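Local coordinates for conjugal transfer protein TRWB (Escherichia coli, PDB 1E9R) that acts as a coupling protein in bacterial conjugation, a hexameric P-loop NTPase-family member that probably drives DNA transfer between cells, at residues D102-L105 with Q110-K113; P48-P53 with G411-A416; H174-A179 with F212-K217. One frame throughout, in Å; residues are numbered along the deposited sequence.

Interaction 1 of 3, residues D102-L105 with Q110-K113; sequences DIIL and QRTK
Arg111 sends CG away from its own carbonyl carbon (chi1 -57°) and then bends at chi3 (-67°), a course that lays its guanidinium against Ile104. The isoleucine answers with an extended end (chi2 179°), whose CD1 sits over one guanidinium face, toward the rim, 3.6 Å from Arg111 NE. CD1 also rests on Arg111 CB, so the aliphatic stem and the flat group share one methyl. The polar end of the arginine is held by other residues: NH1 donates to Pro430 O in the C-terminal tail, and NH2 pairs with Asp109. Strand 103-105 is an edge strand, within this chain, of the large mixed sheet of this P-loop NTPase fold, parallel to strand 243-247, to which Ile103 and Leu105 are bonded. Ile104 O points the other way and takes Lys113 N at 3.0 Å, nearly in line with the C=O bond, with Thr112 CA at 3.2 Å as a CH donor beside it. Thr112 OG1 gives its proton to Lys113 O (2.9 Å), in the carbonyl plane on a lone pair, and accepts from Asn106 N. A valine here would probably leave both Lys113 O and Asn106 N without that partner, and the returning loop less firmly set. Lys113 passes crosswise over Ile103; Ile103 CG2 and Lys113 CG are 3.2 Å apart, a spacing too tight to be taken literally.

Interaction 2 of 3, residues P48-P53 with G411-A416; sequences PRDAEP and GNRPIA
Over one face of the Arg413 guanidinium lies the ring of Pro48, and at its edge comes the carboxylate of Asp50. Pro48 CG stands 3.7 Å above the plane, over the centre of the group, while Pro48 CB reaches Arg413 NH2 at 3.4 Å. The contact ties the loop before strand 56-59 of the P-loop NTPase fold to the turn that leads into strand 415-419, more than 350 residues later in the chain. Carboxylate and guanidinium planes are only 17° apart, nearly coplanar, yet the salt bridge is a long one: Asp50 OD2 is 3.5 Å from Arg413 NH2, and no hydrogen bond is made. The strongest partner of Asp50 is instead Arg54, which pairs with OD1, so the acid has two arginine partners, which would tend to favour its charged form. A bend at chi2 (-83°) steers the rest of the Arg413 chain past the proline, the two side chains running in opposite senses. Asn412 is the centre of an inverse gamma turn, and its neighbour Gly411 O also makes a weak bond to Arg347 of the second subunit, which places this turn at a subunit interface. Pro48 also packs against Phe409 and Thr33, and its carbonyl O accepts Ala51 N at 2.8 Å.

Interaction 3 of 3, residues H174-A179 with F212-K217; sequences HWTTIA and FVLSDK
On the helix whose Thr176 and Thr177 meet Leu214, His174 O is gripped by two backbone amides, Ile178 N at 2.6 Å and Ala179 N at 2.7 Å, which arrive from opposite faces of the carbonyl plane. The second, from residue i+5 back to i, is the mark of a pi-type turn, and it widens the turn at 174-178. This is a helix-helix packing in the all-helical part of the chain, away from the large mixed sheet: the short segments 174-178 and 212-217 cross at -113°, with their axes 8.8 Å apart. No polar bond joins them. Both threonines tuck OG1 between the backbone N and the carbonyl carbon (chi1 60° in Thr176), from where it bonds back along its own helix, Thr176 OG1 to Leu172 O and Thr177 OG1 to Phe173 O. With the hydroxyls spent in this way, the carbon side of each threonine does the touching. Leu214 CD2 meets Thr176 CB at 3.7 Å and lies almost as near its CG2, the two side chains crossing at about a right angle. Leu214 also packs on Leu153 of helix 141-163, and Thr176 on Thr157 of that same helix, which therefore lines both partners. The third subunit approaches too: its Ser195 bonds to Ile178 O, and its Tyr149 ring meets Phe212. Further along, the Thr177 methyl lies against the backbone, with CG2 3.8 Å from Ser215 N, while Ser215 OG makes a weak bond to Phe212 O at 3.4 Å.

In the fold
Interactions 1 and 2 reach the same mixed sheet from different ends: 102-105 supplies the strand at one edge, while 411-416 enters the strand next to its other border, and the two centres are 35 Å apart. Interaction 3 lies in the helical part, its centre 27 Å from that of interaction 1 and 47 Å from that of interaction 2, on the opposite side of the chain's centre from the latter. None touches another; the nearest atoms of interactions 1 and 3 are about 14 Å apart. Along the chain, interaction 2 closes a loop holding both others. Its segment 48-53 leads into strand 56-59, which runs on to the probable Walker A loop with its bound sulphate.

Interaction 1 of 3, residues D102-L105 with Q110-K113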
ATOM      1  N   ASP B 102      29.701 -40.575   4.882  1.00 48.31           N
ATOM      2  CA  ASP B 102      28.900 -39.391   4.617  1.00 47.58           C
ATOM      3  C   ASP B 102      29.402 -38.534   3.462  1.00 47.29           C
ATOM      4  O   ASP B 102      30.574 -38.592   3.085  1.00 48.44           O
ATOM      5  CB  ASP B 102      28.761 -38.550   5.889  1.00 44.96           C
ATOM      6  CG  ASP B 102      28.016 -39.289   6.988  1.00 43.45           C
ATOM      7  OD1 ASP B 102      27.094 -40.070   6.657  1.00 41.57           O
ATOM      8  OD2 ASP B 102      28.340 -39.085   8.179  1.00 44.54           O
ATOM      9  N   ILE B 103      28.481 -37.737   2.920  1.00 45.97           N
ATOM     10  CA  ILE B 103      28.720 -36.857   1.780  1.00 43.50           C
ATOM     11  C   ILE B 103      28.922 -35.388   2.158  1.00 42.29           C
ATOM     12  O   ILE B 103      28.383 -34.912   3.160  1.00 42.07           O
ATOM     13  CB  ILE B 103      27.529 -36.916   0.803  1.00 43.21           C
ATOM     14  CG1 ILE B 103      27.192 -38.363   0.467  1.00 44.71           C
ATOM     15  CG2 ILE B 103      27.857 -36.170  -0.462  1.00 43.87           C
ATOM     16  CD1 ILE B 103      28.304 -39.092  -0.233  1.00 45.40           C
ATOM     17  N   ILE B 104      29.702 -34.681   1.344  1.00 39.91           N
ATOM     18  CA  ILE B 104      29.950 -33.257   1.541  1.00 38.32           C
ATOM     19  C   ILE B 104      29.754 -32.533   0.212  1.00 38.62           C
ATOM     20  O   ILE B 104      30.213 -32.993  -0.836  1.00 38.47           O
ATOM     21  CB  ILE B 104      31.394 -32.950   2.015  1.00 38.82           C
ATOM     22  CG1 ILE B 104      31.632 -33.506   3.415  1.00 39.99           C
ATOM     23  CG2 ILE B 104      31.623 -31.452   2.027  1.00 38.85           C
ATOM     24  CD1 ILE B 104      33.039 -33.257   3.936  1.00 38.44           C
ATOM     25  N   LEU B 105      29.047 -31.412   0.260  1.00 37.92           N
ATOM     26  CA  LEU B 105      28.837 -30.586  -0.915  1.00 36.47           C
ATOM     27  C   LEU B 105      29.278 -29.197  -0.514  1.00 36.42           C
ATOM     28  O   LEU B 105      28.624 -28.520   0.278  1.00 36.61           O
ATOM     29  CB  LEU B 105      27.376 -30.576  -1.349  1.00 35.68           C
ATOM     30  CG  LEU B 105      26.951 -31.776  -2.194  1.00 36.25           C
ATOM     31  CD1 LEU B 105      25.528 -31.569  -2.662  1.00 35.91           C
ATOM     32  CD2 LEU B 105      27.882 -31.936  -3.393  1.00 34.02           C
ATOM     33  N   GLN B 110      38.074 -29.965  -0.274  1.00 45.33           N
ATOM     34  CA  GLN B 110      38.770 -31.072  -0.913  1.00 45.33           C
ATOM     35  C   GLN B 110      37.909 -32.331  -0.977  1.00 44.64           C
ATOM     36  O   GLN B 110      37.963 -33.099  -1.948  1.00 43.01           O
ATOM     37  CB  GLN B 110      40.043 -31.360  -0.107  1.00 47.95           C
ATOM     38  CG  GLN B 110      40.971 -32.413  -0.676  1.00 52.79           C
ATOM     39  CD  GLN B 110      41.616 -31.968  -1.972  1.00 56.43           C
ATOM     40  OE1 GLN B 110      41.057 -32.151  -3.058  1.00 57.42           O
ATOM     41  NE2 GLN B 110      42.795 -31.362  -1.862  1.00 56.96           N
ATOM     42  N   ARG B 111      37.111 -32.526   0.070  1.00 43.35           N
ATOM     43  CA  ARG B 111      36.257 -33.700   0.212  1.00 43.77           C
ATOM     44  C   ARG B 111      34.922 -33.675  -0.533  1.00 42.36           C
ATOM     45  O   ARG B 111      34.237 -34.688  -0.608  1.00 41.52           O
ATOM     46  CB  ARG B 111      35.999 -33.947   1.705  1.00 44.09           C
ATOM     47  CG  ARG B 111      37.258 -34.119   2.549  1.00 42.53           C
ATOM     48  CD  ARG B 111      36.942 -33.945   4.028  1.00 42.73           C
ATOM     49  NE  ARG B 111      36.564 -32.564   4.328  1.00 44.81           N
ATOM     50  CZ  ARG B 111      36.266 -32.112   5.542  1.00 43.02           C
ATOM     51  NH1 ARG B 111      36.295 -32.935   6.579  1.00 40.00           N
ATOM     52  NH2 ARG B 111      35.969 -30.833   5.721  1.00 41.94           N
ATOM     53  N   THR B 112      34.547 -32.533  -1.086  1.00 42.40           N
ATOM     54  CA  THR B 112      33.268 -32.444  -1.786  1.00 43.32           C
ATOM     55  C   THR B 112      33.111 -33.453  -2.909  1.00 43.02           C
ATOM     56  O   THR B 112      34.087 -33.859  -3.530  1.00 43.88           O
ATOM     57  CB  THR B 112      33.052 -31.053  -2.414  1.00 45.19           C
ATOM     58  OG1 THR B 112      31.752 -31.005  -3.013  1.00 44.30           O
ATOM     59  CG2 THR B 112      34.087 -30.787  -3.502  1.00 41.77           C
ATOM     60  N   LYS B 113      31.875 -33.858  -3.171  1.00 42.91           N
ATOM     61  CA  LYS B 113      31.613 -34.778  -4.272  1.00 42.97           C
ATOM     62  C   LYS B 113      31.546 -33.896  -5.521  1.00 42.25           C
ATOM     63  O   LYS B 113      31.425 -32.666  -5.411  1.00 40.77           O
ATOM     64  CB  LYS B 113      30.270 -35.478  -4.078  1.00 44.34           C
ATOM     65  CG  LYS B 113      30.115 -36.183  -2.746  1.00 48.34           C
ATOM     66  CD  LYS B 113      30.897 -37.477  -2.687  1.00 50.21           C
ATOM     67  CE  LYS B 113      30.413 -38.455  -3.743  1.00 52.52           C
ATOM     68  NZ  LYS B 113      31.164 -39.744  -3.681  1.00 54.66           N
TER

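Interaction 2 of 3, residues P48-P53 with G411-A416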
ATOM      1  N   PRO B  48       6.981 -35.945  19.891  1.00 38.10           N
ATOM      2  CA  PRO B  48       5.961 -36.918  19.512  1.00 37.63           C
ATOM      3  C   PRO B  48       6.309 -37.417  18.126  1.00 39.57           C
ATOM      4  O   PRO B  48       6.525 -36.626  17.211  1.00 40.54           O
ATOM      5  CB  PRO B  48       4.687 -36.095  19.514  1.00 37.10           C
ATOM      6  CG  PRO B  48       4.936 -35.130  20.616  1.00 38.71           C
ATOM      7  CD  PRO B  48       6.365 -34.708  20.396  1.00 37.63           C
ATOM      8  N   ARG B  49       6.382 -38.729  17.979  1.00 41.12           N
ATOM      9  CA  ARG B  49       6.714 -39.341  16.702  1.00 42.30           C
ATOM     10  C   ARG B  49       5.858 -38.829  15.551  1.00 41.29           C
ATOM     11  O   ARG B  49       6.365 -38.587  14.460  1.00 40.15           O
ATOM     12  CB  ARG B  49       6.562 -40.859  16.803  1.00 45.22           C
ATOM     13  CG  ARG B  49       7.768 -41.589  17.348  1.00 50.71           C
ATOM     14  CD  ARG B  49       8.644 -42.010  16.207  1.00 56.05           C
ATOM     15  NE  ARG B  49       9.555 -43.061  16.619  1.00 61.78           N
ATOM     16  CZ  ARG B  49      10.247 -43.808  15.770  1.00 62.54           C
ATOM     17  NH1 ARG B  49      10.111 -43.603  14.466  1.00 62.37           N
ATOM     18  NH2 ARG B  49      11.073 -44.747  16.225  1.00 63.43           N
ATOM     19  N   ASP B  50       4.561 -38.676  15.798  1.00 40.15           N
ATOM     20  CA  ASP B  50       3.628 -38.220  14.774  1.00 40.63           C
ATOM     21  C   ASP B  50       3.844 -36.753  14.406  1.00 39.04           C
ATOM     22  O   ASP B  50       3.302 -36.264  13.412  1.00 37.61           O
ATOM     23  CB  ASP B  50       2.179 -38.433  15.246  1.00 43.85           C
ATOM     24  CG  ASP B  50       1.830 -37.610  16.492  1.00 48.52           C
ATOM     25  OD1 ASP B  50       1.873 -36.358  16.434  1.00 50.94           O
ATOM     26  OD2 ASP B  50       1.505 -38.211  17.543  1.00 55.31           O
ATOM     27  N   ALA B  51       4.640 -36.057  15.211  1.00 35.50           N
ATOM     28  CA  ALA B  51       4.923 -34.656  14.978  1.00 35.31           C
ATOM     29  C   ALA B  51       6.122 -34.493  14.050  1.00 36.10           C
ATOM     30  O   ALA B  51       6.232 -33.501  13.326  1.00 36.41           O
ATOM     31  CB  ALA B  51       5.187 -33.967  16.296  1.00 33.14           C
ATOM     32  N   GLU B  52       7.015 -35.477  14.063  1.00 35.08           N
ATOM     33  CA  GLU B  52       8.215 -35.430  13.239  1.00 35.45           C
ATOM     34  C   GLU B  52       8.015 -35.033  11.776  1.00 34.95           C
ATOM     35  O   GLU B  52       8.661 -34.107  11.291  1.00 32.57           O
ATOM     36  CB  GLU B  52       8.935 -36.770  13.304  1.00 35.41           C
ATOM     37  CG  GLU B  52       9.641 -37.003  14.602  1.00 36.07           C
ATOM     38  CD  GLU B  52      10.250 -38.370  14.656  1.00 35.59           C
ATOM     39  OE1 GLU B  52      10.524 -38.936  13.579  1.00 36.27           O
ATOM     40  OE2 GLU B  52      10.457 -38.873  15.773  1.00 38.55           O
ATOM     41  N   PRO B  53       7.130 -35.735  11.050  1.00 33.81           N
ATOM     42  CA  PRO B  53       6.906 -35.395   9.645  1.00 33.88           C
ATOM     43  C   PRO B  53       5.991 -34.191   9.406  1.00 34.07           C
ATOM     44  O   PRO B  53       5.638 -33.898   8.261  1.00 34.26           O
ATOM     45  CB  PRO B  53       6.356 -36.693   9.071  1.00 33.54           C
ATOM     46  CG  PRO B  53       5.567 -37.230  10.203  1.00 33.14           C
ATOM     47  CD  PRO B  53       6.453 -36.996  11.396  1.00 32.68           C
ATOM     48  N   GLY B 411      -0.702 -30.128  17.443  1.00 35.00           N
ATOM     49  CA  GLY B 411      -1.844 -30.739  18.093  1.00 37.21           C
ATOM     50  C   GLY B 411      -2.191 -30.171  19.460  1.00 38.20           C
ATOM     51  O   GLY B 411      -1.816 -29.047  19.807  1.00 38.16           O
ATOM     52  N   ASN B 412      -2.904 -30.970  20.244  1.00 38.44           N
ATOM     53  CA  ASN B 412      -3.355 -30.563  21.563  1.00 38.86           C
ATOM     54  C   ASN B 412      -2.347 -30.889  22.655  1.00 38.81           C
ATOM     55  O   ASN B 412      -2.574 -31.752  23.497  1.00 39.11           O
ATOM     56  CB  ASN B 412      -4.701 -31.227  21.839  1.00 37.87           C
ATOM     57  CG  ASN B 412      -5.356 -30.704  23.080  1.00 41.40           C
ATOM     58  OD1 ASN B 412      -5.322 -29.508  23.353  1.00 41.35           O
ATOM     59  ND2 ASN B 412      -5.978 -31.596  23.842  1.00 42.14           N
ATOM     60  N   ARG B 413      -1.222 -30.184  22.625  1.00 37.77           N
ATOM     61  CA  ARG B 413      -0.159 -30.368  23.606  1.00 38.13           C
ATOM     62  C   ARG B 413       0.071 -29.067  24.343  1.00 37.02           C
ATOM     63  O   ARG B 413       0.041 -27.995  23.743  1.00 36.94           O
ATOM     64  CB  ARG B 413       1.163 -30.718  22.930  1.00 38.34           C
ATOM     65  CG  ARG B 413       1.072 -31.721  21.827  1.00 41.91           C
ATOM     66  CD  ARG B 413       1.069 -33.116  22.354  1.00 42.35           C
ATOM     67  NE  ARG B 413       1.157 -34.064  21.255  1.00 48.17           N
ATOM     68  CZ  ARG B 413       1.270 -35.377  21.412  1.00 50.05           C
ATOM     69  NH1 ARG B 413       1.309 -35.901  22.639  1.00 49.08           N
ATOM     70  NH2 ARG B 413       1.353 -36.164  20.338  1.00 49.93           N
ATOM     71  N   PRO B 414       0.296 -29.137  25.656  1.00 35.99           N
ATOM     72  CA  PRO B 414       0.537 -27.874  26.353  1.00 34.93           C
ATOM     73  C   PRO B 414       1.949 -27.414  25.977  1.00 34.91           C
ATOM     74  O   PRO B 414       2.715 -28.181  25.392  1.00 32.87           O
ATOM     75  CB  PRO B 414       0.414 -28.266  27.821  1.00 35.61           C
ATOM     76  CG  PRO B 414       0.870 -29.691  27.825  1.00 36.62           C
ATOM     77  CD  PRO B 414       0.189 -30.257  26.602  1.00 35.72           C
ATOM     78  N   ILE B 415       2.288 -26.165  26.282  1.00 33.76           N
ATOM     79  CA  ILE B 415       3.617 -25.659  25.976  1.00 33.79           C
ATOM     80  C   ILE B 415       4.412 -25.664  27.279  1.00 35.24           C
ATOM     81  O   ILE B 415       3.831 -25.702  28.369  1.00 35.83           O
ATOM     82  CB  ILE B 415       3.577 -24.217  25.423  1.00 32.60           C
ATOM     83  CG1 ILE B 415       3.067 -23.266  26.506  1.00 32.23           C
ATOM     84  CG2 ILE B 415       2.706 -24.156  24.175  1.00 30.47           C
ATOM     85  CD1 ILE B 415       3.089 -21.805  26.116  1.00 35.76           C
ATOM     86  N   ALA B 416       5.736 -25.619  27.165  1.00 35.36           N
ATOM     87  CA  ALA B 416       6.593 -25.630  28.338  1.00 35.39           C
ATOM     88  C   ALA B 416       7.838 -24.755  28.167  1.00 35.64           C
ATOM     89  O   ALA B 416       8.409 -24.685  27.084  1.00 35.63           O
ATOM     90  CB  ALA B 416       7.009 -27.062  28.636  1.00 33.20           C
TER

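Interaction 3 of 3, residues H174-A179 with F212-K217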
ATOM      1  N   HIS B 174      29.064 -20.407 -21.067  1.00 35.54           N
ATOM      2  CA  HIS B 174      29.573 -19.641 -22.203  1.00 34.44           C
ATOM      3  C   HIS B 174      28.430 -19.170 -23.084  1.00 34.93           C
ATOM      4  O   HIS B 174      28.281 -17.986 -23.382  1.00 34.03           O
ATOM      5  CB  HIS B 174      30.530 -20.488 -23.053  1.00 36.06           C
ATOM      6  CG  HIS B 174      30.907 -19.838 -24.352  1.00 36.21           C
ATOM      7  ND1 HIS B 174      31.734 -18.734 -24.420  1.00 37.93           N
ATOM      8  CD2 HIS B 174      30.498 -20.080 -25.622  1.00 37.20           C
ATOM      9  CE1 HIS B 174      31.812 -18.322 -25.673  1.00 40.21           C
ATOM     10  NE2 HIS B 174      31.070 -19.120 -26.422  1.00 38.67           N
ATOM     11  N   TRP B 175      27.626 -20.128 -23.510  1.00 34.47           N
ATOM     12  CA  TRP B 175      26.501 -19.841 -24.365  1.00 35.36           C
ATOM     13  C   TRP B 175      25.502 -18.877 -23.758  1.00 35.47           C
ATOM     14  O   TRP B 175      25.113 -17.900 -24.391  1.00 35.05           O
ATOM     15  CB  TRP B 175      25.801 -21.149 -24.721  1.00 38.51           C
ATOM     16  CG  TRP B 175      26.519 -21.921 -25.777  1.00 41.95           C
ATOM     17  CD1 TRP B 175      27.067 -23.178 -25.672  1.00 42.61           C
ATOM     18  CD2 TRP B 175      26.789 -21.474 -27.106  1.00 42.24           C
ATOM     19  NE1 TRP B 175      27.661 -23.531 -26.861  1.00 42.28           N
ATOM     20  CE2 TRP B 175      27.505 -22.504 -27.757  1.00 42.96           C
ATOM     21  CE3 TRP B 175      26.492 -20.297 -27.810  1.00 41.51           C
ATOM     22  CZ2 TRP B 175      27.928 -22.389 -29.079  1.00 42.43           C
ATOM     23  CZ3 TRP B 175      26.910 -20.186 -29.117  1.00 43.66           C
ATOM     24  CH2 TRP B 175      27.623 -21.226 -29.742  1.00 44.66           C
ATOM     25  N   THR B 176      25.096 -19.148 -22.524  1.00 32.69           N
ATOM     26  CA  THR B 176      24.100 -18.321 -21.868  1.00 32.34           C
ATOM     27  C   THR B 176      24.544 -16.932 -21.469  1.00 31.78           C
ATOM     28  O   THR B 176      23.701 -16.061 -21.334  1.00 31.63           O
ATOM     29  CB  THR B 176      23.494 -19.016 -20.603  1.00 29.68           C
ATOM     30  OG1 THR B 176      24.522 -19.302 -19.649  1.00 29.67           O
ATOM     31  CG2 THR B 176      22.788 -20.301 -20.985  1.00 27.83           C
ATOM     32  N   THR B 177      25.841 -16.697 -21.288  1.00 33.05           N
ATOM     33  CA  THR B 177      26.267 -15.361 -20.871  1.00 34.60           C
ATOM     34  C   THR B 177      27.487 -14.778 -21.571  1.00 34.96           C
ATOM     35  O   THR B 177      27.746 -13.588 -21.460  1.00 35.40           O
ATOM     36  CB  THR B 177      26.525 -15.318 -19.343  1.00 36.61           C
ATOM     37  OG1 THR B 177      27.795 -15.910 -19.050  1.00 35.02           O
ATOM     38  CG2 THR B 177      25.446 -16.095 -18.598  1.00 34.14           C
ATOM     39  N   ILE B 178      28.231 -15.604 -22.299  1.00 37.72           N
ATOM     40  CA  ILE B 178      29.437 -15.127 -22.973  1.00 37.93           C
ATOM     41  C   ILE B 178      29.303 -15.011 -24.485  1.00 37.87           C
ATOM     42  O   ILE B 178      29.693 -14.004 -25.064  1.00 36.80           O
ATOM     43  CB  ILE B 178      30.658 -16.033 -22.665  1.00 38.59           C
ATOM     44  CG1 ILE B 178      30.874 -16.139 -21.155  1.00 36.51           C
ATOM     45  CG2 ILE B 178      31.901 -15.452 -23.311  1.00 37.21           C
ATOM     46  CD1 ILE B 178      31.177 -14.822 -20.493  1.00 37.72           C
ATOM     47  N   ALA B 179      28.769 -16.040 -25.127  1.00 38.75           N
ATOM     48  CA  ALA B 179      28.608 -16.003 -26.572  1.00 40.90           C
ATOM     49  C   ALA B 179      27.852 -14.733 -26.922  1.00 44.51           C
ATOM     50  O   ALA B 179      27.025 -14.275 -26.143  1.00 47.19           O
ATOM     51  CB  ALA B 179      27.834 -17.221 -27.046  1.00 40.61           C
ATOM     52  N   PHE B 212      21.239 -12.012 -17.808  1.00 26.74           N
ATOM     53  CA  PHE B 212      21.587 -11.434 -16.522  1.00 25.33           C
ATOM     54  C   PHE B 212      21.263 -12.370 -15.360  1.00 25.86           C
ATOM     55  O   PHE B 212      22.080 -12.555 -14.466  1.00 27.25           O
ATOM     56  CB  PHE B 212      20.868 -10.100 -16.343  1.00 22.41           C
ATOM     57  CG  PHE B 212      21.565  -8.957 -16.992  1.00 24.04           C
ATOM     58  CD1 PHE B 212      22.909  -8.708 -16.720  1.00 20.56           C
ATOM     59  CD2 PHE B 212      20.886  -8.115 -17.862  1.00 24.29           C
ATOM     60  CE1 PHE B 212      23.562  -7.637 -17.299  1.00 22.87           C
ATOM     61  CE2 PHE B 212      21.537  -7.032 -18.453  1.00 23.85           C
ATOM     62  CZ  PHE B 212      22.872  -6.792 -18.172  1.00 23.57           C
ATOM     63  N   VAL B 213      20.075 -12.960 -15.361  1.00 27.30           N
ATOM     64  CA  VAL B 213      19.720 -13.871 -14.284  1.00 29.09           C
ATOM     65  C   VAL B 213      20.768 -14.962 -14.213  1.00 28.61           C
ATOM     66  O   VAL B 213      21.344 -15.203 -13.163  1.00 28.53           O
ATOM     67  CB  VAL B 213      18.350 -14.542 -14.517  1.00 28.46           C
ATOM     68  CG1 VAL B 213      18.107 -15.600 -13.467  1.00 26.07           C
ATOM     69  CG2 VAL B 213      17.250 -13.502 -14.470  1.00 27.32           C
ATOM     70  N   LEU B 214      21.010 -15.614 -15.343  1.00 29.84           N
ATOM     71  CA  LEU B 214      21.982 -16.699 -15.424  1.00 31.06           C
ATOM     72  C   LEU B 214      23.398 -16.265 -15.071  1.00 29.90           C
ATOM     73  O   LEU B 214      24.177 -17.049 -14.531  1.00 31.72           O
ATOM     74  CB  LEU B 214      21.957 -17.313 -16.823  1.00 29.72           C
ATOM     75  CG  LEU B 214      21.108 -18.565 -17.054  1.00 32.32           C
ATOM     76  CD1 LEU B 214      20.005 -18.686 -16.016  1.00 29.70           C
ATOM     77  CD2 LEU B 214      20.547 -18.509 -18.467  1.00 29.82           C
ATOM     78  N   SER B 215      23.736 -15.021 -15.376  1.00 29.10           N
ATOM     79  CA  SER B 215      25.059 -14.519 -15.044  1.00 31.10           C
ATOM     80  C   SER B 215      25.188 -14.457 -13.520  1.00 32.70           C
ATOM     81  O   SER B 215      26.284 -14.584 -12.978  1.00 31.08           O
ATOM     82  CB  SER B 215      25.268 -13.122 -15.650  1.00 28.77           C
ATOM     83  OG  SER B 215      25.426 -12.137 -14.639  1.00 30.51           O
ATOM     84  N   ASP B 216      24.062 -14.273 -12.831  1.00 33.51           N
ATOM     85  CA  ASP B 216      24.058 -14.189 -11.377  1.00 36.05           C
ATOM     86  C   ASP B 216      23.985 -15.545 -10.709  1.00 33.94           C
ATOM     87  O   ASP B 216      24.615 -15.762  -9.679  1.00 34.17           O
ATOM     88  CB  ASP B 216      22.876 -13.347 -10.869  1.00 41.03           C
ATOM     89  CG  ASP B 216      22.988 -11.876 -11.247  1.00 45.77           C
ATOM     90  OD1 ASP B 216      24.121 -11.339 -11.240  1.00 52.17           O
ATOM     91  OD2 ASP B 216      21.943 -11.246 -11.533  1.00 48.95           O
ATOM     92  N   LYS B 217      23.223 -16.456 -11.297  1.00 32.58           N
ATOM     93  CA  LYS B 217      23.042 -17.774 -10.703  1.00 33.40           C
ATOM     94  C   LYS B 217      24.088 -18.842 -10.996  1.00 32.87           C
ATOM     95  O   LYS B 217      24.500 -19.573 -10.095  1.00 32.95           O
ATOM     96  CB  LYS B 217      21.658 -18.330 -11.074  1.00 31.01           C
ATOM     97  CG  LYS B 217      20.510 -17.386 -10.789  1.00 27.00           C
ATOM     98  CD  LYS B 217      20.509 -16.915  -9.358  1.00 27.75           C
ATOM     99  CE  LYS B 217      19.534 -15.771  -9.164  1.00 25.76           C
ATOM    100  NZ  LYS B 217      19.680 -15.156  -7.817  1.00 27.11           N
TER